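Envelope protein (PDB 7DDA) is a viral envelope protein whose C-terminal domain, the part described here, binds sulphate at sites held responsible for its attachment to heparin. Local coordinates at residues Y109-E120 / A159-W170. Residues are numbered along the deposited sequence; the frame is centred on the assembly and turned at random.
Sequences YTCLCRIFAEIE and AKLIIYFFLNCW
Cys111 and Cys169 face each other as a non-hydrogen-bonded pair in a regular antiparallel beta ladder, strand 110-120 against strand 160-170, within one of the two four-stranded sheets of a beta sandwich. Their SG atoms are 2.0 Å apart, a disulfide with chi3 of 111° that joins neighbouring strands directly, at a pair whose CA atoms are 4.1 Å apart.

Backbone bonding is unbroken: six pairs, from Thr110 with Trp170 to Glu120 with Lys160, exchange two N-H...O bonds each. Alternation then sorts the side chains. Cys113 packs on Tyr148 of the other sheet and Ile115, Ala117 and Ile163 on its Phe150, with Ile163 also against Tyr100 of the same sheet, and Cys113 SG meets the edge of the Phe165 ring, 3.7 Å from CD2.

Aromatic packing marks the opposite face. Phe116 and Tyr164 lie side by side with ring planes 38° apart, while Phe116 CB sits at the edge of Phe166, 3.9 Å from CE2. In the three-chain assembly Phe116 meets Phe116 of both other subunits edge-to-face. Charged groups on this face also reach across subunits, Arg114 to Glu48 of the second subunit and Glu120 to Arg137 of the third, whereas Lys160 pairs with Asp40 and Asp47 of its own chain.

At the C-terminal end, Trp170 CG stands between backbone N and carbonyl carbon (chi1 65°), which folds the indole back over strand 110-120. Thr110 O lies 3.7 Å above one face of the indole, toward its rim, and Leu112 CG abuts its edge 3.8 Å from CH2.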
ATOM      1  N   TYR A 109      15.937 -16.047 -14.419  1.00 37.26           N
ATOM      2  CA  TYR A 109      15.852 -14.937 -13.477  1.00 37.70           C
ATOM      3  C   TYR A 109      16.004 -15.368 -12.023  1.00 34.61           C
ATOM      4  O   TYR A 109      15.554 -16.444 -11.619  1.00 30.49           O
ATOM      5  CB  TYR A 109      14.533 -14.191 -13.642  1.00 37.68           C
ATOM      6  CG  TYR A 109      14.484 -13.306 -14.866  1.00 43.17           C
ATOM      7  CD1 TYR A 109      14.210 -13.831 -16.125  1.00 37.96           C
ATOM      8  CD2 TYR A 109      14.717 -11.935 -14.760  1.00 45.45           C
ATOM      9  CE1 TYR A 109      14.162 -13.009 -17.244  1.00 44.06           C
ATOM     10  CE2 TYR A 109      14.666 -11.109 -15.869  1.00 47.34           C
ATOM     11  CZ  TYR A 109      14.390 -11.648 -17.106  1.00 45.92           C
ATOM     12  OH  TYR A 109      14.344 -10.817 -18.197  1.00 43.85           O
ATOM     13  N   THR A 110      16.659 -14.511 -11.252  1.00 33.27           N
ATOM     14  CA  THR A 110      16.664 -14.541  -9.800  1.00 35.05           C
ATOM     15  C   THR A 110      15.778 -13.399  -9.322  1.00 38.88           C
ATOM     16  O   THR A 110      15.719 -12.349  -9.972  1.00 35.87           O
ATOM     17  CB  THR A 110      18.091 -14.386  -9.263  1.00 37.51           C
ATOM     18  OG1 THR A 110      18.916 -15.405  -9.841  1.00 40.34           O
ATOM     19  CG2 THR A 110      18.137 -14.502  -7.734  1.00 32.99           C
ATOM     20  N   CYS A 111      15.065 -13.598  -8.207  1.00 32.84           N
ATOM     21  CA  CYS A 111      14.091 -12.608  -7.772  1.00 30.26           C
ATOM     22  C   CYS A 111      14.219 -12.292  -6.291  1.00 30.12           C
ATOM     23  O   CYS A 111      14.617 -13.133  -5.477  1.00 28.69           O
ATOM     24  CB  CYS A 111      12.655 -13.047  -8.054  1.00 26.12           C
ATOM     25  SG  CYS A 111      12.238 -13.221  -9.800  1.00 34.45           S
ATOM     26  N   LEU A 112      13.871 -11.053  -5.963  1.00 30.51           N
ATOM     27  CA  LEU A 112      13.539 -10.642  -4.611  1.00 28.36           C
ATOM     28  C   LEU A 112      12.036 -10.375  -4.521  1.00 28.19           C
ATOM     29  O   LEU A 112      11.385 -10.022  -5.514  1.00 25.66           O
ATOM     30  CB  LEU A 112      14.336  -9.403  -4.213  1.00 27.48           C
ATOM     31  CG  LEU A 112      15.826  -9.595  -3.936  1.00 29.73           C
ATOM     32  CD1 LEU A 112      16.454  -8.243  -3.694  1.00 26.27           C
ATOM     33  CD2 LEU A 112      16.087 -10.519  -2.737  1.00 23.95           C
ATOM     34  N   CYS A 113      11.487 -10.561  -3.320  1.00 24.14           N
ATOM     35  CA  CYS A 113      10.066 -10.356  -3.073  1.00 21.00           C
ATOM     36  C   CYS A 113       9.886  -9.614  -1.758  1.00 26.90           C
ATOM     37  O   CYS A 113      10.381 -10.063  -0.719  1.00 27.20           O
ATOM     38  CB  CYS A 113       9.319 -11.690  -3.025  1.00 21.24           C
ATOM     39  SG  CYS A 113       7.527 -11.535  -3.082  1.00 24.38           S
ATOM     40  N   ARG A 114       9.168  -8.491  -1.794  1.00 24.60           N
ATOM     41  CA  ARG A 114       8.715  -7.817  -0.584  1.00 24.11           C
ATOM     42  C   ARG A 114       7.192  -7.757  -0.598  1.00 23.89           C
ATOM     43  O   ARG A 114       6.575  -7.730  -1.670  1.00 21.82           O
ATOM     44  CB  ARG A 114       9.305  -6.409  -0.465  1.00 22.25           C
ATOM     45  CG  ARG A 114      10.821  -6.367  -0.414  1.00 22.05           C
ATOM     46  CD  ARG A 114      11.319  -6.949   0.878  1.00 23.47           C
ATOM     47  NE  ARG A 114      12.776  -7.074   0.913  1.00 29.74           N
ATOM     48  CZ  ARG A 114      13.460  -8.087   0.373  1.00 29.18           C
ATOM     49  NH1 ARG A 114      12.820  -9.059  -0.277  1.00 23.29           N
ATOM     50  NH2 ARG A 114      14.785  -8.123   0.476  1.00 20.85           N
ATOM     51  N   ILE A 115       6.580  -7.736   0.597  1.00 21.20           N
ATOM     52  CA  ILE A 115       5.137  -7.902   0.712  1.00 19.77           C
ATOM     53  C   ILE A 115       4.494  -6.819   1.569  1.00 21.83           C
ATOM     54  O   ILE A 115       5.109  -6.214   2.454  1.00 19.70           O
ATOM     55  CB  ILE A 115       4.740  -9.270   1.296  1.00 22.87           C
ATOM     56  CG1 ILE A 115       5.152  -9.313   2.756  1.00 19.98           C
ATOM     57  CG2 ILE A 115       5.292 -10.435   0.458  1.00 19.75           C
ATOM     58  CD1 ILE A 115       4.653 -10.480   3.484  1.00 30.52           C
ATOM     59  N   PHE A 116       3.213  -6.616   1.298  1.00 20.10           N
ATOM     60  CA  PHE A 116       2.306  -5.847   2.122  1.00 16.44           C
ATOM     61  C   PHE A 116       0.965  -6.578   2.112  1.00 17.97           C
ATOM     62  O   PHE A 116       0.555  -7.127   1.083  1.00 18.45           O
ATOM     63  CB  PHE A 116       2.165  -4.412   1.592  1.00 18.30           C
ATOM     64  CG  PHE A 116       1.081  -3.627   2.277  1.00 20.00           C
ATOM     65  CD1 PHE A 116       1.175  -3.331   3.627  1.00 17.81           C
ATOM     66  CD2 PHE A 116      -0.066  -3.252   1.586  1.00 17.61           C
ATOM     67  CE1 PHE A 116       0.166  -2.634   4.269  1.00 20.55           C
ATOM     68  CE2 PHE A 116      -1.075  -2.551   2.223  1.00 19.20           C
ATOM     69  CZ  PHE A 116      -0.958  -2.236   3.569  1.00 16.60           C
ATOM     70  N   ALA A 117       0.284  -6.594   3.253  1.00 16.05           N
ATOM     71  CA  ALA A 117      -1.000  -7.276   3.344  1.00 18.10           C
ATOM     72  C   ALA A 117      -1.963  -6.472   4.210  1.00 19.37           C
ATOM     73  O   ALA A 117      -1.549  -5.777   5.142  1.00 20.72           O
ATOM     74  CB  ALA A 117      -0.840  -8.689   3.909  1.00 17.66           C
ATOM     75  N   GLU A 118      -3.251  -6.575   3.890  1.00 17.50           N
ATOM     76  CA  GLU A 118      -4.290  -5.822   4.583  1.00 20.33           C
ATOM     77  C   GLU A 118      -5.617  -6.568   4.490  1.00 21.23           C
ATOM     78  O   GLU A 118      -5.896  -7.250   3.500  1.00 22.06           O
ATOM     79  CB  GLU A 118      -4.370  -4.378   4.041  1.00 17.68           C
ATOM     80  CG  GLU A 118      -4.541  -4.180   2.502  1.00 22.19           C
ATOM     81  CD  GLU A 118      -5.959  -4.010   1.980  1.00 21.87           C
ATOM     82  OE1 GLU A 118      -6.854  -3.724   2.781  1.00 26.87           O
ATOM     83  OE2 GLU A 118      -6.151  -4.046   0.741  1.00 21.32           O
ATOM     84  N   ILE A 119      -6.399  -6.486   5.566  1.00 19.53           N
ATOM     85  CA  ILE A 119      -7.717  -7.107   5.617  1.00 18.62           C
ATOM     86  C   ILE A 119      -8.727  -6.211   4.904  1.00 18.73           C
ATOM     87  O   ILE A 119      -8.823  -5.013   5.179  1.00 21.32           O
ATOM     88  CB  ILE A 119      -8.136  -7.363   7.071  1.00 20.40           C
ATOM     89  CG1 ILE A 119      -7.078  -8.187   7.796  1.00 21.36           C
ATOM     90  CG2 ILE A 119      -9.511  -8.044   7.128  1.00 22.86           C
ATOM     91  CD1 ILE A 119      -7.203  -9.650   7.566  1.00 21.79           C
ATOM     92  N   GLU A 120      -9.482  -6.789   3.990  1.00 20.28           N
ATOM     93  CA  GLU A 120     -10.527  -6.085   3.267  1.00 21.03           C
ATOM     94  C   GLU A 120     -11.866  -6.599   3.760  1.00 19.78           C
ATOM     95  O   GLU A 120     -12.183  -7.779   3.606  1.00 27.14           O
ATOM     96  CB  GLU A 120     -10.395  -6.289   1.765  1.00 20.34           C
ATOM     97  CG  GLU A 120     -11.168  -5.320   0.959  1.00 19.43           C
ATOM     98  CD  GLU A 120     -11.098  -5.651  -0.499  1.00 26.07           C
ATOM     99  OE1 GLU A 120     -10.204  -5.111  -1.183  1.00 23.03           O
ATOM    100  OE2 GLU A 120     -11.924  -6.478  -0.949  1.00 29.74           O
ATOM    101  N   ALA A 159     -14.738 -11.630   4.954  1.00 23.99           N
ATOM    102  CA  ALA A 159     -13.559 -10.779   4.959  1.00 22.55           C
ATOM    103  C   ALA A 159     -12.425 -11.424   4.163  1.00 23.22           C
ATOM    104  O   ALA A 159     -12.270 -12.648   4.139  1.00 21.09           O
ATOM    105  CB  ALA A 159     -13.117 -10.507   6.398  1.00 21.09           C
ATOM    106  N   LYS A 160     -11.620 -10.583   3.512  1.00 21.50           N
ATOM    107  CA  LYS A 160     -10.563 -11.044   2.623  1.00 23.65           C
ATOM    108  C   LYS A 160      -9.194 -10.558   3.080  1.00 23.82           C
ATOM    109  O   LYS A 160      -9.057  -9.507   3.720  1.00 24.10           O
ATOM    110  CB  LYS A 160     -10.794 -10.581   1.175  1.00 21.27           C
ATOM    111  CG  LYS A 160     -12.142 -10.997   0.561  1.00 25.00           C
ATOM    112  CD  LYS A 160     -12.323 -12.505   0.590  1.00 20.92           C
ATOM    113  CE  LYS A 160     -13.600 -12.947  -0.110  1.00 17.58           C
ATOM    114  NZ  LYS A 160     -13.682 -14.428  -0.155  1.00 15.64           N
ATOM    115  N   LEU A 161      -8.179 -11.340   2.734  1.00 21.00           N
ATOM    116  CA  LEU A 161      -6.782 -10.948   2.882  1.00 18.63           C
ATOM    117  C   LEU A 161      -6.265 -10.529   1.511  1.00 20.53           C
ATOM    118  O   LEU A 161      -6.343 -11.304   0.553  1.00 21.26           O
ATOM    119  CB  LEU A 161      -5.953 -12.099   3.462  1.00 15.79           C
ATOM    120  CG  LEU A 161      -4.452 -11.902   3.685  1.00 18.21           C
ATOM    121  CD1 LEU A 161      -4.165 -10.771   4.669  1.00 15.73           C
ATOM    122  CD2 LEU A 161      -3.833 -13.198   4.179  1.00 14.98           C
ATOM    123  N   ILE A 162      -5.783  -9.294   1.406  1.00 18.49           N
ATOM    124  CA  ILE A 162      -5.192  -8.790   0.172  1.00 16.22           C
ATOM    125  C   ILE A 162      -3.688  -8.709   0.392  1.00 19.41           C
ATOM    126  O   ILE A 162      -3.222  -7.986   1.284  1.00 18.83           O
ATOM    127  CB  ILE A 162      -5.776  -7.429  -0.234  1.00 15.14           C
ATOM    128  CG1 ILE A 162      -7.309  -7.440  -0.141  1.00 19.76           C
ATOM    129  CG2 ILE A 162      -5.370  -7.087  -1.633  1.00 15.83           C
ATOM    130  CD1 ILE A 162      -7.998  -8.429  -1.080  1.00 15.52           C
ATOM    131  N   ILE A 163      -2.930  -9.472  -0.394  1.00 17.10           N
ATOM    132  CA  ILE A 163      -1.478  -9.523  -0.286  1.00 16.45           C
ATOM    133  C   ILE A 163      -0.874  -8.893  -1.533  1.00 19.23           C
ATOM    134  O   ILE A 163      -1.267  -9.222  -2.661  1.00 17.45           O
ATOM    135  CB  ILE A 163      -0.960 -10.960  -0.116  1.00 15.81           C
ATOM    136  CG1 ILE A 163      -1.756 -11.724   0.929  1.00 14.80           C
ATOM    137  CG2 ILE A 163       0.506 -10.949   0.234  1.00 15.72           C
ATOM    138  CD1 ILE A 163      -1.494 -13.234   0.851  1.00 16.88           C
ATOM    139  N   TYR A 164       0.087  -8.000  -1.329  1.00 17.69           N
ATOM    140  CA  TYR A 164       0.773  -7.325  -2.420  1.00 19.47           C
ATOM    141  C   TYR A 164       2.197  -7.860  -2.473  1.00 18.74           C
ATOM    142  O   TYR A 164       2.927  -7.798  -1.479  1.00 18.22           O
ATOM    143  CB  TYR A 164       0.751  -5.801  -2.239  1.00 19.77           C
ATOM    144  CG  TYR A 164      -0.646  -5.189  -2.121  1.00 20.02           C
ATOM    145  CD1 TYR A 164      -1.424  -5.385  -0.983  1.00 19.35           C
ATOM    146  CD2 TYR A 164      -1.177  -4.413  -3.141  1.00 17.43           C
ATOM    147  CE1 TYR A 164      -2.694  -4.835  -0.872  1.00 19.42           C
ATOM    148  CE2 TYR A 164      -2.449  -3.853  -3.036  1.00 18.81           C
ATOM    149  CZ  TYR A 164      -3.204  -4.066  -1.902  1.00 21.76           C
ATOM    150  OH  TYR A 164      -4.478  -3.518  -1.779  1.00 22.50           O
ATOM    151  N   PHE A 165       2.576  -8.415  -3.618  1.00 20.53           N
ATOM    152  CA  PHE A 165       3.919  -8.931  -3.839  1.00 18.66           C
ATOM    153  C   PHE A 165       4.668  -7.947  -4.717  1.00 22.55           C
ATOM    154  O   PHE A 165       4.248  -7.685  -5.854  1.00 20.90           O
ATOM    155  CB  PHE A 165       3.883 -10.309  -4.502  1.00 19.51           C
ATOM    156  CG  PHE A 165       3.181 -11.354  -3.691  1.00 19.17           C
ATOM    157  CD1 PHE A 165       1.797 -11.465  -3.727  1.00 20.09           C
ATOM    158  CD2 PHE A 165       3.893 -12.232  -2.912  1.00 14.67           C
ATOM    159  CE1 PHE A 165       1.150 -12.432  -2.981  1.00 17.78           C
ATOM    160  CE2 PHE A 165       3.251 -13.194  -2.177  1.00 17.78           C
ATOM    161  CZ  PHE A 165       1.883 -13.297  -2.209  1.00 16.76           C
ATOM    162  N   PHE A 166       5.775  -7.414  -4.196  1.00 21.86           N
ATOM    163  CA  PHE A 166       6.619  -6.463  -4.924  1.00 23.32           C
ATOM    164  C   PHE A 166       7.861  -7.205  -5.399  1.00 27.30           C
ATOM    165  O   PHE A 166       8.789  -7.446  -4.621  1.00 26.15           O
ATOM    166  CB  PHE A 166       6.959  -5.261  -4.058  1.00 21.08           C
ATOM    167  CG  PHE A 166       5.742  -4.592  -3.465  1.00 22.94           C
ATOM    168  CD1 PHE A 166       4.860  -3.895  -4.276  1.00 24.99           C
ATOM    169  CD2 PHE A 166       5.459  -4.695  -2.113  1.00 19.65           C
ATOM    170  CE1 PHE A 166       3.743  -3.281  -3.746  1.00 25.59           C
ATOM    171  CE2 PHE A 166       4.345  -4.089  -1.584  1.00 20.91           C
ATOM    172  CZ  PHE A 166       3.486  -3.374  -2.398  1.00 17.42           C
ATOM    173  N   LEU A 167       7.875  -7.541  -6.690  1.00 28.54           N
ATOM    174  CA  LEU A 167       8.851  -8.456  -7.266  1.00 28.88           C
ATOM    175  C   LEU A 167       9.931  -7.701  -8.034  1.00 34.24           C
ATOM    176  O   LEU A 167       9.631  -6.827  -8.854  1.00 30.61           O
ATOM    177  CB  LEU A 167       8.129  -9.457  -8.167  1.00 26.23           C
ATOM    178  CG  LEU A 167       7.346 -10.468  -7.331  1.00 26.48           C
ATOM    179  CD1 LEU A 167       6.225 -11.064  -8.140  1.00 29.97           C
ATOM    180  CD2 LEU A 167       8.272 -11.583  -6.856  1.00 27.77           C
ATOM    181  N   ASN A 168      11.187  -8.038  -7.755  1.00 33.76           N
ATOM    182  CA  ASN A 168      12.332  -7.438  -8.428  1.00 37.11           C
ATOM    183  C   ASN A 168      13.237  -8.556  -8.922  1.00 36.63           C
ATOM    184  O   ASN A 168      13.909  -9.212  -8.121  1.00 36.60           O
ATOM    185  CB  ASN A 168      13.085  -6.485  -7.500  1.00 38.09           C
ATOM    186  CG  ASN A 168      14.200  -5.748  -8.213  1.00 46.51           C
ATOM    187  OD1 ASN A 168      15.141  -5.262  -7.584  1.00 48.50           O
ATOM    188  ND2 ASN A 168      14.124  -5.700  -9.542  1.00 45.95           N
ATOM    189  N   CYS A 169      13.261  -8.763 -10.235  1.00 36.06           N
ATOM    190  CA  CYS A 169      13.940  -9.894 -10.846  1.00 41.25           C
ATOM    191  C   CYS A 169      14.990  -9.434 -11.855  1.00 47.73           C
ATOM    192  O   CYS A 169      14.851  -8.386 -12.494  1.00 48.92           O
ATOM    193  CB  CYS A 169      12.933 -10.813 -11.532  1.00 37.85           C
ATOM    194  SG  CYS A 169      11.650 -11.372 -10.423  1.00 36.87           S
ATOM    195  N   TRP A 170      16.036 -10.246 -12.010  1.00 45.11           N
ATOM    196  CA  TRP A 170      17.140  -9.922 -12.901  1.00 46.27           C
ATOM    197  C   TRP A 170      17.793 -11.207 -13.397  1.00 43.27           C
ATOM    198  O   TRP A 170      17.564 -12.288 -12.856  1.00 41.96           O
ATOM    199  CB  TRP A 170      18.161  -9.035 -12.192  1.00 40.83           C
ATOM    200  CG  TRP A 170      18.820  -9.719 -11.059  1.00 39.05           C
ATOM    201  CD1 TRP A 170      19.949 -10.469 -11.111  1.00 40.55           C
ATOM    202  CD2 TRP A 170      18.393  -9.728  -9.689  1.00 43.99           C
ATOM    203  NE1 TRP A 170      20.257 -10.952  -9.858  1.00 46.04           N
ATOM    204  CE2 TRP A 170      19.316 -10.510  -8.968  1.00 44.88           C
ATOM    205  CE3 TRP A 170      17.319  -9.156  -9.003  1.00 40.15           C
ATOM    206  CZ2 TRP A 170      19.203 -10.727  -7.594  1.00 38.32           C
ATOM    207  CZ3 TRP A 170      17.212  -9.376  -7.640  1.00 37.62           C
ATOM    208  CH2 TRP A 170      18.149 -10.153  -6.952  1.00 31.01           C
TER